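Intramolecular trans-sialidase (Macrobdella decora, PDB 3SLI) cleaves terminal alpha-2,3-linked sialic acid from glycoconjugates by intramolecular trans-sialylation, releasing 2,7-anhydro-Neu5Ac. Local coordinates at residues R101-K105 with G106-F110; Y166-G169 with G170-D174; N180-D184 with E185-Q189. One frame throughout, in Å; residues are numbered along the deposited sequence.

Interaction 1. Residues R101-K105 with G106-F110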
loop_
_atom_site.group_PDB
_atom_site.type_symbol
_atom_site.label_atom_id
_atom_site.label_comp_id
_atom_site.label_asym_id
_atom_site.label_seq_id
_atom_site.Cartn_x
_atom_site.Cartn_y
_atom_site.Cartn_z
ATOM N N ARG A 101 9.018 12.971 -6.882
ATOM C CA ARG A 101 9.309 13.310 -5.492
ATOM C C ARG A 101 10.101 14.614 -5.468
ATOM O O ARG A 101 10.505 15.102 -6.517
ATOM C CB ARG A 101 10.055 12.174 -4.770
ATOM C CG ARG A 101 11.526 11.970 -5.147
ATOM C CD ARG A 101 12.112 10.800 -4.357
ATOM N NE ARG A 101 12.049 11.018 -2.907
ATOM C CZ ARG A 101 11.961 10.050 -1.992
ATOM N NH1 ARG A 101 11.916 8.777 -2.358
ATOM N NH2 ARG A 101 11.957 10.354 -0.699
ATOM N N ALA A 102 10.312 15.191 -4.290
ATOM C CA ALA A 102 11.035 16.454 -4.206
ATOM C C ALA A 102 12.323 16.351 -3.428
ATOM O O ALA A 102 13.351 16.905 -3.827
ATOM C CB ALA A 102 10.147 17.528 -3.594
ATOM N N LEU A 103 12.290 15.560 -2.364
ATOM C CA LEU A 103 13.445 15.410 -1.497
ATOM C C LEU A 103 13.703 13.948 -1.169
ATOM O O LEU A 103 12.767 13.169 -0.992
ATOM C CB LEU A 103 13.205 16.217 -0.222
ATOM C CG LEU A 103 14.334 16.380 0.789
ATOM C CD1 LEU A 103 14.363 17.826 1.261
ATOM C CD2 LEU A 103 14.143 15.407 1.954
ATOM N N TYR A 104 14.979 13.579 -1.145
ATOM C CA TYR A 104 15.413 12.222 -0.836
ATOM C C TYR A 104 16.688 12.302 -0.005
ATOM O O TYR A 104 17.689 12.891 -0.433
ATOM C CB TYR A 104 15.681 11.450 -2.114
ATOM C CG TYR A 104 16.172 10.041 -1.889
ATOM C CD1 TYR A 104 15.352 9.075 -1.298
ATOM C CD2 TYR A 104 17.439 9.654 -2.320
ATOM C CE1 TYR A 104 15.784 7.753 -1.154
ATOM C CE2 TYR A 104 17.881 8.339 -2.180
ATOM C CZ TYR A 104 17.048 7.397 -1.602
ATOM O OH TYR A 104 17.474 6.095 -1.504
ATOM N N LYS A 105 16.632 11.730 1.193
ATOM C CA LYS A 105 17.753 11.740 2.118
ATOM C C LYS A 105 18.290 13.141 2.390
ATOM O O LYS A 105 19.483 13.416 2.248
ATOM C CB LYS A 105 18.841 10.778 1.647
ATOM C CG LYS A 105 18.488 9.341 1.964
ATOM C CD LYS A 105 19.285 8.377 1.142
ATOM C CE LYS A 105 18.998 6.957 1.571
ATOM N NZ LYS A 105 19.712 6.679 2.833
ATOM N N GLY A 106 17.368 14.036 2.734
ATOM C CA GLY A 106 17.719 15.405 3.061
ATOM C C GLY A 106 18.010 16.393 1.949
ATOM O O GLY A 106 18.159 17.584 2.228
ATOM N N GLU A 107 18.077 15.941 0.699
ATOM C CA GLU A 107 18.370 16.864 -0.394
ATOM C C GLU A 107 17.410 16.822 -1.569
ATOM O O GLU A 107 16.814 15.779 -1.859
ATOM C CB GLU A 107 19.803 16.661 -0.877
ATOM C CG GLU A 107 20.824 16.889 0.225
ATOM C CD GLU A 107 22.255 16.776 -0.242
ATOM O OE1 GLU A 107 22.527 16.009 -1.196
ATOM O OE2 GLU A 107 23.114 17.456 0.359
ATOM N N ARG A 108 17.237 17.979 -2.213
ATOM C CA ARG A 108 16.367 18.107 -3.380
ATOM C C ARG A 108 17.003 17.309 -4.514
ATOM O O ARG A 108 18.197 17.451 -4.787
ATOM C CB ARG A 108 16.219 19.576 -3.786
ATOM C CG ARG A 108 15.491 20.453 -2.768
ATOM C CD ARG A 108 14.001 20.167 -2.733
ATOM N NE ARG A 108 13.314 20.999 -1.747
ATOM C CZ ARG A 108 12.036 21.361 -1.823
ATOM N NH1 ARG A 108 11.284 20.973 -2.842
ATOM N NH2 ARG A 108 11.501 22.109 -0.868
ATOM N N VAL A 109 16.212 16.460 -5.158
ATOM C CA VAL A 109 16.721 15.616 -6.232
ATOM C C VAL A 109 16.055 15.871 -7.585
ATOM O O VAL A 109 14.963 16.435 -7.658
ATOM C CB VAL A 109 16.590 14.110 -5.865
ATOM C CG1 VAL A 109 17.495 13.772 -4.676
ATOM C CG2 VAL A 109 15.125 13.749 -5.561
ATOM N N PHE A 110 16.740 15.481 -8.654
ATOM C CA PHE A 110 16.221 15.647 -10.006
ATOM C C PHE A 110 15.278 14.524 -10.407
ATOM O O PHE A 110 15.473 13.365 -10.034
ATOM C CB PHE A 110 17.368 15.693 -11.026
ATOM C CG PHE A 110 18.054 17.024 -11.117
ATOM C CD1 PHE A 110 19.048 17.376 -10.208
ATOM C CD2 PHE A 110 17.708 17.927 -12.118
ATOM C CE1 PHE A 110 19.690 18.618 -10.295
ATOM C CE2 PHE A 110 18.338 19.167 -12.216
ATOM C CZ PHE A 110 19.332 19.516 -11.303
#

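Interaction 2. Residues Y166-G169 with G170-D174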
loop_
_atom_site.group_PDB
_atom_site.type_symbol
_atom_site.label_atom_id
_atom_site.label_comp_id
_atom_site.label_asym_id
_atom_site.label_seq_id
_atom_site.Cartn_x
_atom_site.Cartn_y
_atom_site.Cartn_z
ATOM N N TYR A 166 1.152 29.274 -12.428
ATOM C CA TYR A 166 1.737 27.968 -12.087
ATOM C C TYR A 166 3.261 28.127 -11.968
ATOM O O TYR A 166 4.021 27.379 -12.586
ATOM C CB TYR A 166 1.412 26.949 -13.188
ATOM C CG TYR A 166 -0.035 26.932 -13.636
ATOM C CD1 TYR A 166 -1.077 26.958 -12.708
ATOM C CD2 TYR A 166 -0.362 26.866 -14.997
ATOM C CE1 TYR A 166 -2.408 26.915 -13.120
ATOM C CE2 TYR A 166 -1.683 26.819 -15.421
ATOM C CZ TYR A 166 -2.705 26.844 -14.478
ATOM O OH TYR A 166 -4.017 26.781 -14.887
ATOM N N PRO A 167 3.718 29.057 -11.109
ATOM C CA PRO A 167 5.135 29.357 -10.897
ATOM C C PRO A 167 6.020 28.265 -10.328
ATOM O O PRO A 167 5.827 27.814 -9.195
ATOM C CB PRO A 167 5.096 30.572 -9.952
ATOM C CG PRO A 167 3.670 31.037 -9.976
ATOM C CD PRO A 167 2.909 29.765 -10.105
ATOM N N PHE A 168 7.023 27.889 -11.117
ATOM C CA PHE A 168 8.023 26.900 -10.731
ATOM C C PHE A 168 9.200 27.648 -10.087
ATOM O O PHE A 168 9.413 28.844 -10.322
ATOM C CB PHE A 168 8.499 26.133 -11.981
ATOM C CG PHE A 168 9.726 25.277 -11.768
ATOM C CD1 PHE A 168 9.613 23.982 -11.256
ATOM C CD2 PHE A 168 10.991 25.742 -12.144
ATOM C CE1 PHE A 168 10.741 23.159 -11.130
ATOM C CE2 PHE A 168 12.132 24.930 -12.023
ATOM C CZ PHE A 168 12.004 23.636 -11.517
ATOM N N GLY A 169 9.952 26.930 -9.265
ATOM C CA GLY A 169 11.121 27.489 -8.615
ATOM C C GLY A 169 12.096 26.331 -8.546
ATOM O O GLY A 169 11.714 25.231 -8.123
ATOM N N GLY A 170 13.311 26.531 -9.044
ATOM C CA GLY A 170 14.301 25.467 -9.019
ATOM C C GLY A 170 15.228 25.481 -10.222
ATOM O O GLY A 170 15.600 26.554 -10.708
ATOM N N THR A 171 15.571 24.295 -10.719
ATOM C CA THR A 171 16.468 24.152 -11.864
ATOM C C THR A 171 15.967 23.190 -12.943
ATOM O O THR A 171 15.485 22.094 -12.643
ATOM C CB THR A 171 17.866 23.637 -11.413
ATOM O OG1 THR A 171 18.454 24.565 -10.493
ATOM C CG2 THR A 171 18.805 23.453 -12.618
ATOM N N ILE A 172 16.042 23.622 -14.199
ATOM C CA ILE A 172 15.684 22.753 -15.312
ATOM C C ILE A 172 17.068 22.229 -15.729
ATOM O O ILE A 172 17.878 22.968 -16.297
ATOM C CB ILE A 172 15.031 23.515 -16.496
ATOM C CG1 ILE A 172 13.709 24.165 -16.066
ATOM C CG2 ILE A 172 14.780 22.553 -17.660
ATOM C CD1 ILE A 172 12.648 23.183 -15.618
ATOM N N GLY A 173 17.368 20.993 -15.343
ATOM C CA GLY A 173 18.654 20.402 -15.667
ATOM C C GLY A 173 18.882 20.282 -17.160
ATOM O O GLY A 173 19.968 20.589 -17.662
ATOM N N ASP A 174 17.844 19.876 -17.881
ATOM C CA ASP A 174 17.948 19.710 -19.315
ATOM C C ASP A 174 16.561 19.613 -19.924
ATOM O O ASP A 174 15.618 19.171 -19.268
ATOM C CB ASP A 174 18.728 18.421 -19.622
ATOM C CG ASP A 174 19.252 18.370 -21.048
ATOM O OD1 ASP A 174 20.344 18.934 -21.303
ATOM O OD2 ASP A 174 18.576 17.768 -21.911
#

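Interaction 3. Residues N180-D184 with E185-Q189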
loop_
_atom_site.group_PDB
_atom_site.type_symbol
_atom_site.label_atom_id
_atom_site.label_comp_id
_atom_site.label_asym_id
_atom_site.label_seq_id
_atom_site.Cartn_x
_atom_site.Cartn_y
_atom_site.Cartn_z
ATOM N N ASN A 180 9.311 14.887 -33.679
ATOM C CA ASN A 180 8.913 13.496 -33.877
ATOM C C ASN A 180 8.505 12.798 -32.574
ATOM O O ASN A 180 8.889 13.220 -31.478
ATOM C CB ASN A 180 10.057 12.720 -34.556
ATOM C CG ASN A 180 11.373 12.834 -33.807
ATOM O OD1 ASN A 180 11.896 13.926 -33.617
ATOM N ND2 ASN A 180 11.919 11.702 -33.386
ATOM N N ALA A 181 7.724 11.731 -32.697
ATOM C CA ALA A 181 7.275 10.976 -31.529
ATOM C C ALA A 181 8.240 9.824 -31.232
ATOM O O ALA A 181 8.292 8.844 -31.978
ATOM C CB ALA A 181 5.856 10.450 -31.763
ATOM N N LEU A 182 9.025 9.955 -30.167
ATOM C CA LEU A 182 9.978 8.909 -29.790
ATOM C C LEU A 182 9.202 7.691 -29.274
ATOM O O LEU A 182 8.042 7.811 -28.905
ATOM C CB LEU A 182 10.961 9.423 -28.728
ATOM C CG LEU A 182 11.869 10.613 -29.075
ATOM C CD1 LEU A 182 12.797 10.921 -27.914
ATOM C CD2 LEU A 182 12.694 10.328 -30.318
ATOM N N SER A 183 9.814 6.512 -29.296
ATOM C CA SER A 183 9.124 5.307 -28.834
ATOM C C SER A 183 9.059 5.257 -27.312
ATOM O O SER A 183 9.870 5.886 -26.627
ATOM C CB SER A 183 9.813 4.039 -29.355
ATOM O OG SER A 183 11.088 3.847 -28.753
ATOM N N ASP A 184 8.119 4.473 -26.790
ATOM C CA ASP A 184 7.962 4.322 -25.344
ATOM C C ASP A 184 9.264 3.794 -24.748
ATOM O O ASP A 184 9.695 4.222 -23.676
ATOM C CB ASP A 184 6.817 3.353 -25.023
ATOM C CG ASP A 184 5.449 3.883 -25.454
ATOM O OD1 ASP A 184 5.304 5.099 -25.713
ATOM O OD2 ASP A 184 4.507 3.070 -25.529
ATOM N N GLU A 185 9.923 2.916 -25.498
ATOM C CA GLU A 185 11.180 2.309 -25.086
ATOM C C GLU A 185 12.253 3.376 -24.862
ATOM O O GLU A 185 12.928 3.393 -23.827
ATOM C CB GLU A 185 11.625 1.287 -26.143
ATOM C CG GLU A 185 10.677 0.072 -26.322
ATOM C CD GLU A 185 9.245 0.424 -26.802
ATOM O OE1 GLU A 185 9.084 1.219 -27.762
ATOM O OE2 GLU A 185 8.275 -0.121 -26.218
ATOM N N GLU A 186 12.400 4.283 -25.824
ATOM C CA GLU A 186 13.386 5.354 -25.706
ATOM C C GLU A 186 13.078 6.262 -24.513
ATOM O O GLU A 186 13.995 6.763 -23.858
ATOM C CB GLU A 186 13.413 6.222 -26.967
ATOM C CG GLU A 186 13.821 5.509 -28.238
ATOM C CD GLU A 186 13.791 6.438 -29.447
ATOM O OE1 GLU A 186 14.706 7.288 -29.561
ATOM O OE2 GLU A 186 12.846 6.328 -30.263
ATOM N N LEU A 187 11.791 6.494 -24.258
ATOM C CA LEU A 187 11.371 7.364 -23.156
ATOM C C LEU A 187 11.519 6.720 -21.779
ATOM O O LEU A 187 11.889 7.399 -20.820
ATOM C CB LEU A 187 9.954 7.896 -23.396
ATOM C CG LEU A 187 9.881 8.784 -24.650
ATOM C CD1 LEU A 187 8.446 9.212 -24.951
ATOM C CD2 LEU A 187 10.792 9.996 -24.471
ATOM N N ILE A 188 11.255 5.418 -21.691
ATOM C CA ILE A 188 11.418 4.662 -20.444
ATOM C C ILE A 188 12.910 4.746 -20.103
ATOM O O ILE A 188 13.298 5.057 -18.981
ATOM C CB ILE A 188 11.047 3.152 -20.636
ATOM C CG1 ILE A 188 9.539 2.968 -20.819
ATOM C CG2 ILE A 188 11.558 2.318 -19.467
ATOM C CD1 ILE A 188 8.709 3.318 -19.601
ATOM N N GLN A 189 13.736 4.495 -21.113
ATOM C CA GLN A 189 15.187 4.537 -20.989
ATOM C C GLN A 189 15.673 5.945 -20.598
ATOM O O GLN A 189 16.402 6.112 -19.615
ATOM C CB GLN A 189 15.806 4.107 -22.324
ATOM C CG GLN A 189 17.315 3.995 -22.331
ATOM C CD GLN A 189 17.806 2.796 -21.556
ATOM O OE1 GLN A 189 17.218 1.711 -21.622
ATOM N NE2 GLN A 189 18.893 2.978 -20.814
#

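Interaction 1. Residues R101-K105 with G106-F110
Tyr104 and Glu107 pair through both of their backbone polar groups. Tyr104 N gives a nearly straight bond to Glu107 O (3.0 Å, 171° at the hydrogen), and Glu107 N returns a longer one of 3.3 Å to Tyr104 O. Two residues further out Val109 N donates to Ala102 O at 3.2 Å, and the same carbonyl oxygen also receives a CA-H contact from Arg108. Arg101 adds a side-chain grip. Its guanidinium comes side-on to Leu103 O, with NE 3.0 Å and NH2 2.9 Å from that oxygen; the NH2 bond lies in the carbonyl plane, whereas NE comes from above it. Both nitrogens on one acceptor fix the rotation of the guanidinium, and Arg101 NH1 makes a salt bridge to Glu668.

This is a beta hairpin with a two-residue loop, a type I' turn from Tyr104 to Glu107. Lys105 and Gly106 hold its corners, both with positive phi, a geometry that suits the right-handed twist of short hairpins. The non-hydrogen-bonded pair Leu103 and Arg108 lies on one face of the ribbon, and Tyr104 and Glu107 on the other.

On the Tyr104 face, CD1 of the tyrosine ring rests over one face of the Arg101 guanidinium, while CD of Lys105 lies over a ring face near its rim. Lys105 NZ continues to Lys669 O and Glu674. Tyr104 CB meets Val109 CG1 at 3.9 Å, and Val109 CG2 touches Arg101 CG.

On the opposite face, with CG anti to its N (chi1 -172°) and hence beside its own carbonyl carbon, Leu103 leans toward the turn and brings CD2 within 3.6 Å of Gly106 N. The Arg108 chain bends at chi2 (-73°), and its NH1 approaches Ala102 CB and makes a weak hydrogen bond to Ser45 O; both side chains also touch Thr626.

Interaction 2. Residues Y166-G169 with G170-D174
Phe168 lays the far end of its ring against the backbone that turns from Gly169 into strand 170-178. In these ring-to-backbone contacts CE2 lies 3.6 Å from Gly170 N, and CZ is 3.7 Å from Thr171 N. The ring reaches them because its CG is anti to the backbone N (chi1 168°), which carries it along the direction the chain takes next. Gly170, with phi 146° and psi -142°, adopts backbone angles suited to glycine, and having no side chain it lets the ring come close to the main chain.

The apolar contact between side chains is made by Ile172, whose CD1 approaches Phe168 CE2 at 4.0 Å. Leu54 on strand 51-58 and Tyr43 on strand 37-45 also touch the ring, so Phe168 packs between the two antiparallel sheets of the concanavalin-like sandwich.

Polar groups pair with other strands: Gly170 and Thr171 make backbone hydrogen bonds with Ile14 and Lys44, and the Thr171 side chain hydrogen-bonds through OG1 to Asp13 OD1. Further on, Gly173 and Asp174 form a classic beta bulge opposite Ser42.

No hydrogen bond joins 166-169 to 170-174, so their mutual contact depends on shape and van der Waals fit.

Interaction 3. Residues N180-D184 with E185-Q189
Ser183 is the N-cap of helix 184-191, and with Glu186 it forms a capping box. Its OG, placed between the backbone N and carbonyl carbon (chi1 69°), accepts from Glu186 N at 3.2 Å. In return Glu186 OE2 takes the Ser183 N-H at 3.2 Å, along an almost straight path (177°) that meets the carboxylate from above its plane. A weak bond from Ser183 OG to the same OE2 adds to this grip. The carboxylate thus lies by the first turn of the helix, where the helix dipole would probably favour its negative charge. Ser183 O accepts from Leu187 N and begins the regular helical pattern.

Asp184, the first helical residue, continues that pattern, its O accepting from Ile188 N at 2.8 Å; Ile188 CG1 also packs close to this oxygen. The carboxylate of Asp184 turns away from the helix to salt bridges with Arg125 and Lys116.

Leu182 packs against the carboxylate of the box. CD2 lies 3.7 Å from Glu186 OE1, the two side chains crossing at about a right angle, and CD1 meets Leu187 CD2 at 4.1 Å. Through Leu187, which touches Ala114 and Lys116 on strand 107-118, and through contacts of Asp184, Leu187 and Ile188 with Phe127 on strand 123-128, the helix start lies against two adjacent strands of the seven-stranded sheet.

The three local motifs follow one another along the chain within the lectin-like N-terminal region. Interactions 1 and 2 are neighbours, their centres 14 Å apart, and they share the seven-stranded sheet: Phe110 CE2 of interaction 1 packs on Gly173 CA of interaction 2 at 3.7 Å. Interaction 3 touches neither. Its centre lies 26 Å from that of interaction 1 and 23 Å from that of interaction 2, with nearest atoms about 12 and 11 Å away; strand 170-178 nevertheless leads from interaction 2 toward its helix. In this family the sialic acid site belongs to the catalytic beta-propeller; these contacts lie in the accessory domain, and interaction 1 borders the C-terminal part of the chain through Asp625 and Glu668.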